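Local coordinates for protein aromatic-amino-acid transaminase TyrB (Burkholderia cenocepacia K56-2Valvano, PDB 4WD2) that probably catalyses the pyridoxal-phosphate-dependent transfer of an amino group between aromatic amino acids and 2-oxo acids, as a class I/II aminotransferase, at residues A[207-218]-A[239-249]; A[365-375]-A[395-404]. All coordinates share one frame; numbering follows the deposited sequence.

Contact 1 (A[207-218]-A[239-249]); sequences DVIEARELLPFV and LARRGVPTLVA
Phe217 and Leu247 pair as parallel neighbours where strands 215-220 and 246-251 run side by side in the large mixed sheet of the aminotransferase fold; the axes of the strand segments 215-218 and 246-249 approach to 4.7 Å and are inclined by 13°. Three backbone hydrogen bonds join them: Leu247 N to Pro216 O, Val218 N to Leu247 O at 2.8 Å, and Ala249 N to Val218 O. Leu247 thus gives its N-H and its carbonyl to the residues flanking Phe217, as expected of parallel strands.

Apolar packing covers both faces of this pairing. On the face bearing Phe217 and Leu247, the methylene CB of Leu247 sits over the Phe217 ring, 3.8 Å from the centroid and 17° off its normal, a CH-pi contact, while Ala249 CB approaches CE2 obliquely; helix 110-125 covers this side through Leu122. On the face of Val218, its CG2 meets Leu239 CD1 tip to tip at 3.7 Å. Val244 CG1 touches both Ile209 CG2 and the Pro216 ring carbon CG, which lie side by side. Pro245 O is buried against the Pro216 ring, 3.1 Å from Pro216 CD, with no hydrogen-bond partner in the model.

At the margin, in a salt bridge, Arg242 turns both terminal nitrogens, end-on and close to the guanidinium plane, to the single oxygen Asp207 OD1, NH1 and NH2 each at 3.0 Å. NH2 also forms a salt bridge with Glu210 OE1 at 2.7 Å, the carboxylate turned 65° from the guanidinium. Waters link Glu210 OE2 to Arg242 NE and to Arg242 O, and Glu203 provides another salt bridge to NH1.

Three carboxylates around one guanidinium probably compensate the charge of Arg242 well, and they tie helix 199-211 to the end of helix 234-241, beside a strand pairing held by backbone bonds.

Contact 2 (A[365-375]-A[395-404]); sequences QVDALREVHGV and IVADAIGKVL
Two helices of the C-terminal part of the chain, 363-371 and 393-405, pack here through their side chains, together with the turn that leads from the first into the short strand 375-376. The helical segments cross at 135° with their axes 10.0 Å apart, and the side chains between them are mostly apolar.

Ala399 is one focus of the packing. Its CB meets Leu369 CD1 at 3.7 Å, His373 CB at 3.6 Å and Val375 CG2 at 4.0 Å, so helix, turn and strand of the 365-375 segment all converge on one methyl group. With chi1 at -162° the Leu369 side chain is swung away from its own backbone nitrogen, which brings CD1 to Ala399 and also to Ile400 CG1.

The His373 imidazole lies over the backbone of helix 393-405: Ala399 CA is over one face, with Ala399 O on that side 4.2 Å above the ring plane, and Val372 CG1 covers the opposite face. Lys402 CD comes obliquely to CE1. The Lys402 chain is extended beyond CG and carries NZ past the ring to a salt bridge with Asp398 OD2 of its own helix, 2.8 Å away.

Val403 is the other focus. Its CG2 approaches His373 CD2 obliquely at 3.5 Å and touches Leu369 CD1, while CG1 rests against the CB and CG methylenes of Gln365. The amide NE2 of Gln365 gives a hydrogen bond to a water that in turn donates to Leu404 O; a second water, bound to Val403 O, is held by NE2 only weakly. Gln365 OE1 accepts from the backbone N of Thr362.

Direct contact between the segments is therefore dispersive, whereas their polar links pass through water and the Lys402–Asp398 pair stays within one helix.

In the fold
Contact 1 and contact 2 lie on opposite sides of the chain's centre, about 42 Å apart between centres, and share no helix or strand. Both are largely buried, but contact 1 belongs to the large mixed sheet and the helix ends beside it, while contact 2 lies farther from the centre, among the C-terminal helices. Their chemistry follows: direct backbone hydrogen bonds and a charged network join 207-218 to 239-249, whereas 365-375 and 395-404 meet through side-chain packing and bridging water. Contact 1 also adjoins the second subunit, whose Met9 packs on Leu215 and Pro245; the segments of contact 2 touch no other chain of the dimer.

Contact 1 (A[207-218]-A[239-249])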
loop_
_atom_site.group_PDB
_atom_site.type_symbol
_atom_site.label_atom_id
_atom_site.label_comp_id
_atom_site.label_asym_id
_atom_site.label_seq_id
_atom_site.Cartn_x
_atom_site.Cartn_y
_atom_site.Cartn_z
ATOM N N ASP A 207 -24.761 -12.228 20.363
ATOM C CA ASP A 207 -25.835 -11.734 21.229
ATOM C C ASP A 207 -25.382 -10.490 21.994
ATOM O O ASP A 207 -26.069 -9.473 22.019
ATOM C CB ASP A 207 -26.275 -12.799 22.239
ATOM C CG ASP A 207 -26.972 -13.994 21.594
ATOM O OD1 ASP A 207 -27.424 -13.901 20.430
ATOM O OD2 ASP A 207 -27.100 -15.025 22.289
ATOM N N VAL A 208 -24.217 -10.600 22.621
ATOM C CA VAL A 208 -23.630 -9.533 23.422
ATOM C C VAL A 208 -23.197 -8.326 22.575
ATOM O O VAL A 208 -23.534 -7.182 22.887
ATOM C CB VAL A 208 -22.414 -10.065 24.221
ATOM C CG1 VAL A 208 -21.570 -8.914 24.742
ATOM C CG2 VAL A 208 -22.883 -10.967 25.359
ATOM N N ILE A 209 -22.459 -8.595 21.505
ATOM C CA ILE A 209 -21.995 -7.560 20.583
ATOM C C ILE A 209 -23.159 -6.723 20.041
ATOM O O ILE A 209 -23.089 -5.486 20.005
ATOM C CB ILE A 209 -21.201 -8.195 19.416
ATOM C CG1 ILE A 209 -19.836 -8.676 19.926
ATOM C CG2 ILE A 209 -21.028 -7.214 18.257
ATOM C CD1 ILE A 209 -19.145 -9.655 18.990
ATOM N N GLU A 210 -24.231 -7.402 19.644
ATOM C CA GLU A 210 -25.446 -6.736 19.196
ATOM C C GLU A 210 -26.083 -5.904 20.315
ATOM O O GLU A 210 -26.362 -4.715 20.138
ATOM C CB GLU A 210 -26.451 -7.774 18.677
ATOM C CG GLU A 210 -27.739 -7.190 18.156
ATOM C CD GLU A 210 -28.667 -8.250 17.591
ATOM O OE1 GLU A 210 -28.757 -9.339 18.194
ATOM O OE2 GLU A 210 -29.289 -8.004 16.535
ATOM N N ALA A 211 -26.316 -6.532 21.462
ATOM C CA ALA A 211 -27.028 -5.878 22.555
ATOM C C ALA A 211 -26.269 -4.670 23.092
ATOM O O ALA A 211 -26.874 -3.661 23.453
ATOM C CB ALA A 211 -27.297 -6.867 23.685
ATOM N N ARG A 212 -24.947 -4.771 23.144
ATOM C CA ARG A 212 -24.146 -3.700 23.726
ATOM C C ARG A 212 -23.709 -2.655 22.696
ATOM O O ARG A 212 -23.011 -1.703 23.038
ATOM C CB ARG A 212 -22.928 -4.291 24.432
ATOM C CG ARG A 212 -23.281 -5.238 25.588
ATOM C CD ARG A 212 -24.046 -4.516 26.675
ATOM N NE ARG A 212 -24.166 -5.317 27.889
ATOM C CZ ARG A 212 -24.861 -4.955 28.964
ATOM N NH1 ARG A 212 -25.512 -3.797 28.983
ATOM N NH2 ARG A 212 -24.911 -5.755 30.022
ATOM N N GLU A 213 -24.131 -2.839 21.446
ATOM C CA GLU A 213 -23.852 -1.890 20.368
ATOM C C GLU A 213 -22.361 -1.700 20.167
ATOM O O GLU A 213 -21.878 -0.573 20.022
ATOM C CB GLU A 213 -24.515 -0.534 20.646
ATOM C CG GLU A 213 -26.027 -0.605 20.694
ATOM C CD GLU A 213 -26.651 0.691 21.151
ATOM O OE1 GLU A 213 -27.399 0.660 22.146
ATOM O OE2 GLU A 213 -26.392 1.739 20.521
ATOM N N LEU A 214 -21.638 -2.814 20.169
ATOM C CA LEU A 214 -20.200 -2.794 19.947
ATOM C C LEU A 214 -19.873 -2.795 18.457
ATOM O O LEU A 214 -20.753 -3.024 17.616
ATOM C CB LEU A 214 -19.540 -3.993 20.626
ATOM C CG LEU A 214 -19.853 -4.152 22.106
ATOM C CD1 LEU A 214 -18.926 -5.188 22.724
ATOM C CD2 LEU A 214 -19.739 -2.805 22.828
ATOM N N LEU A 215 -18.605 -2.533 18.148
ATOM C CA LEU A 215 -18.106 -2.530 16.779
ATOM C C LEU A 215 -17.122 -3.660 16.529
ATOM O O LEU A 215 -15.918 -3.488 16.723
ATOM C CB LEU A 215 -17.428 -1.199 16.461
ATOM C CG LEU A 215 -18.327 -0.109 15.905
ATOM C CD1 LEU A 215 -17.556 1.200 15.845
ATOM C CD2 LEU A 215 -18.821 -0.521 14.525
ATOM N N PRO A 216 -17.627 -4.812 16.071
ATOM C CA PRO A 216 -16.758 -5.951 15.770
ATOM C C PRO A 216 -15.928 -5.730 14.513
ATOM O O PRO A 216 -16.446 -5.358 13.449
ATOM C CB PRO A 216 -17.748 -7.108 15.581
ATOM C CG PRO A 216 -19.006 -6.456 15.132
ATOM C CD PRO A 216 -19.051 -5.130 15.859
ATOM N N PHE A 217 -14.628 -5.943 14.662
ATOM C CA PHE A 217 -13.687 -5.923 13.555
ATOM C C PHE A 217 -13.152 -7.345 13.410
ATOM O O PHE A 217 -12.279 -7.775 14.167
ATOM C CB PHE A 217 -12.556 -4.916 13.812
ATOM C CG PHE A 217 -11.892 -4.392 12.560
ATOM C CD1 PHE A 217 -11.335 -3.129 12.546
ATOM C CD2 PHE A 217 -11.827 -5.157 11.408
ATOM C CE1 PHE A 217 -10.727 -2.640 11.414
ATOM C CE2 PHE A 217 -11.221 -4.671 10.270
ATOM C CZ PHE A 217 -10.669 -3.410 10.274
ATOM N N VAL A 218 -13.707 -8.088 12.461
ATOM C CA VAL A 218 -13.309 -9.475 12.271
ATOM C C VAL A 218 -12.119 -9.563 11.330
ATOM O O VAL A 218 -12.128 -8.974 10.246
ATOM C CB VAL A 218 -14.455 -10.328 11.722
ATOM C CG1 VAL A 218 -14.012 -11.781 11.598
ATOM C CG2 VAL A 218 -15.676 -10.220 12.630
ATOM N N LEU A 239 -22.856 -12.625 11.682
ATOM C CA LEU A 239 -22.928 -11.213 12.075
ATOM C C LEU A 239 -23.726 -10.400 11.054
ATOM O O LEU A 239 -24.610 -9.611 11.414
ATOM C CB LEU A 239 -21.523 -10.618 12.231
ATOM C CG LEU A 239 -20.796 -10.799 13.567
ATOM C CD1 LEU A 239 -19.298 -10.602 13.404
ATOM C CD2 LEU A 239 -21.338 -9.832 14.622
ATOM N N ALA A 240 -23.424 -10.615 9.777
ATOM C CA ALA A 240 -24.089 -9.895 8.699
ATOM C C ALA A 240 -25.562 -10.294 8.522
ATOM O O ALA A 240 -26.404 -9.439 8.238
ATOM C CB ALA A 240 -23.326 -10.093 7.392
ATOM N N ARG A 241 -25.885 -11.575 8.688
ATOM C CA ARG A 241 -27.284 -11.997 8.611
ATOM C C ARG A 241 -28.125 -11.337 9.705
ATOM O O ARG A 241 -29.321 -11.087 9.528
ATOM C CB ARG A 241 -27.406 -13.521 8.717
ATOM C CG ARG A 241 -27.223 -14.275 7.393
ATOM C CD ARG A 241 -27.570 -15.757 7.548
ATOM N NE ARG A 241 -26.675 -16.451 8.476
ATOM C CZ ARG A 241 -25.564 -17.095 8.114
ATOM N NH1 ARG A 241 -25.196 -17.132 6.839
ATOM N NH2 ARG A 241 -24.814 -17.701 9.030
ATOM N N ARG A 242 -27.492 -11.052 10.837
ATOM C CA ARG A 242 -28.207 -10.513 11.984
ATOM C C ARG A 242 -28.167 -8.988 12.000
ATOM O O ARG A 242 -28.664 -8.353 12.930
ATOM C CB ARG A 242 -27.629 -11.090 13.282
ATOM C CG ARG A 242 -27.951 -12.577 13.465
ATOM C CD ARG A 242 -27.386 -13.136 14.766
ATOM N NE ARG A 242 -27.875 -12.401 15.931
ATOM C CZ ARG A 242 -27.629 -12.738 17.194
ATOM N NH1 ARG A 242 -26.890 -13.808 17.463
ATOM N NH2 ARG A 242 -28.119 -12.000 18.186
ATOM N N GLY A 243 -27.569 -8.410 10.964
ATOM C CA GLY A 243 -27.568 -6.969 10.772
ATOM C C GLY A 243 -26.618 -6.182 11.657
ATOM O O GLY A 243 -26.794 -4.981 11.854
ATOM N N VAL A 244 -25.604 -6.846 12.195
ATOM C CA VAL A 244 -24.666 -6.190 13.100
ATOM C C VAL A 244 -23.619 -5.397 12.315
ATOM O O VAL A 244 -23.035 -5.922 11.365
ATOM C CB VAL A 244 -23.972 -7.227 14.021
ATOM C CG1 VAL A 244 -22.957 -6.555 14.938
ATOM C CG2 VAL A 244 -25.018 -7.980 14.844
ATOM N N PRO A 245 -23.400 -4.121 12.691
ATOM C CA PRO A 245 -22.332 -3.308 12.092
ATOM C C PRO A 245 -20.980 -3.987 12.243
ATOM O O PRO A 245 -20.476 -4.085 13.359
ATOM C CB PRO A 245 -22.375 -2.002 12.900
ATOM C CG PRO A 245 -23.098 -2.367 14.183
ATOM C CD PRO A 245 -24.124 -3.378 13.739
ATOM N N THR A 246 -20.400 -4.445 11.143
ATOM C CA THR A 246 -19.197 -5.263 11.222
ATOM C C THR A 246 -18.166 -4.851 10.182
ATOM O O THR A 246 -18.506 -4.624 9.021
ATOM C CB THR A 246 -19.541 -6.760 11.025
ATOM O OG1 THR A 246 -20.517 -7.157 11.997
ATOM C CG2 THR A 246 -18.302 -7.642 11.152
ATOM N N LEU A 247 -16.907 -4.758 10.586
ATOM C CA LEU A 247 -15.842 -4.607 9.606
ATOM C C LEU A 247 -15.178 -5.960 9.471
ATOM O O LEU A 247 -15.014 -6.674 10.465
ATOM C CB LEU A 247 -14.820 -3.525 10.004
ATOM C CG LEU A 247 -15.317 -2.081 10.161
ATOM C CD1 LEU A 247 -15.918 -1.843 11.536
ATOM C CD2 LEU A 247 -14.212 -1.081 9.892
ATOM N N VAL A 248 -14.832 -6.322 8.239
ATOM C CA VAL A 248 -14.165 -7.586 7.974
ATOM C C VAL A 248 -12.904 -7.405 7.142
ATOM O O VAL A 248 -12.966 -6.970 5.993
ATOM C CB VAL A 248 -15.070 -8.577 7.225
ATOM C CG1 VAL A 248 -14.329 -9.910 7.043
ATOM C CG2 VAL A 248 -16.385 -8.770 7.963
ATOM N N ALA A 249 -11.761 -7.746 7.726
ATOM C CA ALA A 249 -10.509 -7.760 6.981
ATOM C C ALA A 249 -10.148 -9.186 6.569
ATOM O O ALA A 249 -9.953 -10.043 7.420
ATOM C CB ALA A 249 -9.390 -7.138 7.811
HETATM O O HOH W 1 -29.977 -10.690 15.813
HETATM O O HOH W 2 -28.668 -6.493 14.687
#

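Contact 2 (A[365-375]-A[395-404])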
loop_
_atom_site.group_PDB
_atom_site.type_symbol
_atom_site.label_atom_id
_atom_site.label_comp_id
_atom_site.label_asym_id
_atom_site.label_seq_id
_atom_site.Cartn_x
_atom_site.Cartn_y
_atom_site.Cartn_z
ATOM N N GLN A 365 11.691 -24.683 28.147
ATOM C CA GLN A 365 11.457 -25.859 27.318
ATOM C C GLN A 365 11.666 -25.532 25.842
ATOM O O GLN A 365 12.133 -26.372 25.071
ATOM C CB GLN A 365 10.054 -26.408 27.566
ATOM C CG GLN A 365 9.956 -27.196 28.871
ATOM C CD GLN A 365 8.530 -27.564 29.238
ATOM O OE1 GLN A 365 7.613 -26.755 29.099
ATOM N NE2 GLN A 365 8.339 -28.791 29.711
ATOM N N VAL A 366 11.330 -24.306 25.458
ATOM C CA VAL A 366 11.582 -23.847 24.097
ATOM C C VAL A 366 13.091 -23.780 23.847
ATOM O O VAL A 366 13.563 -24.127 22.763
ATOM C CB VAL A 366 10.942 -22.461 23.825
ATOM C CG1 VAL A 366 11.329 -21.946 22.436
ATOM C CG2 VAL A 366 9.418 -22.524 23.960
ATOM N N ASP A 367 13.843 -23.328 24.848
ATOM C CA ASP A 367 15.303 -23.289 24.745
ATOM C C ASP A 367 15.858 -24.694 24.578
ATOM O O ASP A 367 16.707 -24.939 23.723
ATOM C CB ASP A 367 15.938 -22.641 25.978
ATOM C CG ASP A 367 15.777 -21.133 26.008
ATOM O OD1 ASP A 367 15.551 -20.521 24.942
ATOM O OD2 ASP A 367 15.894 -20.559 27.113
ATOM N N ALA A 368 15.384 -25.612 25.416
ATOM C CA ALA A 368 15.824 -27.003 25.359
ATOM C C ALA A 368 15.510 -27.630 24.002
ATOM O O ALA A 368 16.357 -28.286 23.399
ATOM C CB ALA A 368 15.184 -27.809 26.473
ATOM N N LEU A 369 14.288 -27.419 23.528
ATOM C CA LEU A 369 13.861 -27.916 22.224
ATOM C C LEU A 369 14.831 -27.494 21.120
ATOM O O LEU A 369 15.186 -28.291 20.252
ATOM C CB LEU A 369 12.450 -27.412 21.912
ATOM C CG LEU A 369 11.628 -28.117 20.835
ATOM C CD1 LEU A 369 11.549 -29.612 21.130
ATOM C CD2 LEU A 369 10.233 -27.493 20.765
ATOM N N ARG A 370 15.262 -26.236 21.170
ATOM C CA ARG A 370 16.201 -25.693 20.192
ATOM C C ARG A 370 17.614 -26.232 20.397
ATOM O O ARG A 370 18.197 -26.847 19.504
ATOM C CB ARG A 370 16.216 -24.162 20.265
ATOM C CG ARG A 370 17.210 -23.499 19.318
ATOM C CD ARG A 370 17.254 -21.983 19.496
ATOM N NE ARG A 370 17.777 -21.587 20.802
ATOM C CZ ARG A 370 17.024 -21.151 21.809
ATOM N NH1 ARG A 370 15.710 -21.047 21.657
ATOM N NH2 ARG A 370 17.585 -20.811 22.967
ATOM N N GLU A 371 18.160 -25.998 21.584
ATOM C CA GLU A 371 19.565 -26.272 21.843
ATOM C C GLU A 371 19.871 -27.762 21.860
ATOM O O GLU A 371 20.885 -28.201 21.317
ATOM C CB GLU A 371 19.993 -25.634 23.167
ATOM C CG GLU A 371 19.869 -24.108 23.200
ATOM C CD GLU A 371 20.781 -23.408 22.197
ATOM O OE1 GLU A 371 21.911 -23.886 21.961
ATOM O OE2 GLU A 371 20.362 -22.375 21.637
ATOM N N VAL A 372 18.993 -28.548 22.468
ATOM C CA VAL A 372 19.229 -29.987 22.574
ATOM C C VAL A 372 18.707 -30.747 21.354
ATOM O O VAL A 372 19.387 -31.623 20.834
ATOM C CB VAL A 372 18.584 -30.575 23.848
ATOM C CG1 VAL A 372 18.901 -32.061 23.976
ATOM C CG2 VAL A 372 19.081 -29.831 25.072
ATOM N N HIS A 373 17.516 -30.401 20.879
ATOM C CA HIS A 373 16.864 -31.230 19.867
ATOM C C HIS A 373 16.819 -30.591 18.481
ATOM O O HIS A 373 16.262 -31.170 17.550
ATOM C CB HIS A 373 15.450 -31.587 20.328
ATOM C CG HIS A 373 15.413 -32.281 21.653
ATOM N ND1 HIS A 373 15.629 -33.635 21.791
ATOM C CD2 HIS A 373 15.206 -31.803 22.904
ATOM C CE1 HIS A 373 15.551 -33.963 23.068
ATOM N NE2 HIS A 373 15.295 -32.869 23.764
ATOM N N GLY A 374 17.416 -29.411 18.342
ATOM C CA GLY A 374 17.461 -28.719 17.064
ATOM C C GLY A 374 16.110 -28.404 16.436
ATOM O O GLY A 374 16.003 -28.276 15.219
ATOM N N VAL A 375 15.072 -28.289 17.259
ATOM C CA VAL A 375 13.739 -27.950 16.768
ATOM C C VAL A 375 13.383 -26.533 17.215
ATOM O O VAL A 375 13.421 -26.222 18.410
ATOM C CB VAL A 375 12.674 -28.951 17.266
ATOM C CG1 VAL A 375 11.260 -28.427 17.000
ATOM C CG2 VAL A 375 12.872 -30.311 16.603
ATOM N N ILE A 395 10.527 -36.533 13.955
ATOM C CA ILE A 395 11.625 -35.871 14.657
ATOM C C ILE A 395 11.084 -34.879 15.683
ATOM O O ILE A 395 11.534 -34.835 16.824
ATOM C CB ILE A 395 12.555 -35.143 13.660
ATOM C CG1 ILE A 395 13.415 -36.156 12.899
ATOM C CG2 ILE A 395 13.433 -34.117 14.369
ATOM C CD1 ILE A 395 14.231 -35.539 11.782
ATOM N N VAL A 396 10.093 -34.100 15.269
ATOM C CA VAL A 396 9.475 -33.112 16.143
ATOM C C VAL A 396 8.715 -33.749 17.312
ATOM O O VAL A 396 8.888 -33.344 18.462
ATOM C CB VAL A 396 8.514 -32.215 15.354
ATOM C CG1 VAL A 396 7.754 -31.288 16.297
ATOM C CG2 VAL A 396 9.286 -31.423 14.311
ATOM N N ALA A 397 7.867 -34.732 17.020
ATOM C CA ALA A 397 7.077 -35.388 18.062
ATOM C C ALA A 397 7.984 -36.047 19.106
ATOM O O ALA A 397 7.695 -36.027 20.298
ATOM C CB ALA A 397 6.147 -36.412 17.451
ATOM N N ASP A 398 9.084 -36.627 18.640
ATOM C CA ASP A 398 10.063 -37.250 19.525
ATOM C C ASP A 398 10.703 -36.201 20.435
ATOM O O ASP A 398 10.793 -36.379 21.648
ATOM C CB ASP A 398 11.129 -37.966 18.698
ATOM C CG ASP A 398 12.031 -38.843 19.535
ATOM O OD1 ASP A 398 11.521 -39.806 20.148
ATOM O OD2 ASP A 398 13.253 -38.585 19.559
ATOM N N ALA A 399 11.139 -35.104 19.826
ATOM C CA ALA A 399 11.752 -33.987 20.537
ATOM C C ALA A 399 10.834 -33.416 21.625
ATOM O O ALA A 399 11.206 -33.359 22.794
ATOM C CB ALA A 399 12.151 -32.887 19.536
ATOM N N ILE A 400 9.636 -32.996 21.233
ATOM C CA ILE A 400 8.680 -32.401 22.162
ATOM C C ILE A 400 8.243 -33.400 23.236
ATOM O O ILE A 400 8.114 -33.046 24.411
ATOM C CB ILE A 400 7.445 -31.857 21.408
ATOM C CG1 ILE A 400 7.849 -30.678 20.522
ATOM C CG2 ILE A 400 6.354 -31.420 22.373
ATOM C CD1 ILE A 400 6.688 -30.067 19.780
ATOM N N GLY A 401 8.035 -34.653 22.834
ATOM C CA GLY A 401 7.699 -35.710 23.773
ATOM C C GLY A 401 8.750 -35.874 24.856
ATOM O O GLY A 401 8.422 -35.972 26.035
ATOM N N LYS A 402 10.021 -35.896 24.458
ATOM C CA LYS A 402 11.119 -36.009 25.417
ATOM C C LYS A 402 11.194 -34.793 26.337
ATOM O O LYS A 402 11.381 -34.938 27.541
ATOM C CB LYS A 402 12.454 -36.192 24.693
ATOM C CG LYS A 402 12.640 -37.569 24.085
ATOM C CD LYS A 402 13.940 -37.648 23.314
ATOM C CE LYS A 402 14.114 -39.004 22.656
ATOM N NZ LYS A 402 15.183 -38.969 21.616
ATOM N N VAL A 403 11.043 -33.597 25.771
ATOM C CA VAL A 403 11.116 -32.377 26.574
ATOM C C VAL A 403 9.964 -32.312 27.583
ATOM O O VAL A 403 10.180 -32.011 28.760
ATOM C CB VAL A 403 11.112 -31.110 25.685
ATOM C CG1 VAL A 403 11.005 -29.860 26.539
ATOM C CG2 VAL A 403 12.378 -31.056 24.839
ATOM N N LEU A 404 8.751 -32.616 27.135
ATOM C CA LEU A 404 7.599 -32.626 28.034
ATOM C C LEU A 404 7.739 -33.687 29.132
ATOM O O LEU A 404 7.459 -33.421 30.299
ATOM C CB LEU A 404 6.299 -32.862 27.256
ATOM C CG LEU A 404 5.696 -31.729 26.417
ATOM C CD1 LEU A 404 4.455 -32.214 25.688
ATOM C CD2 LEU A 404 5.360 -30.528 27.286
HETATM O O HOH W 3 11.458 -30.129 29.944
HETATM O O HOH W 4 6.276 -30.576 31.052
#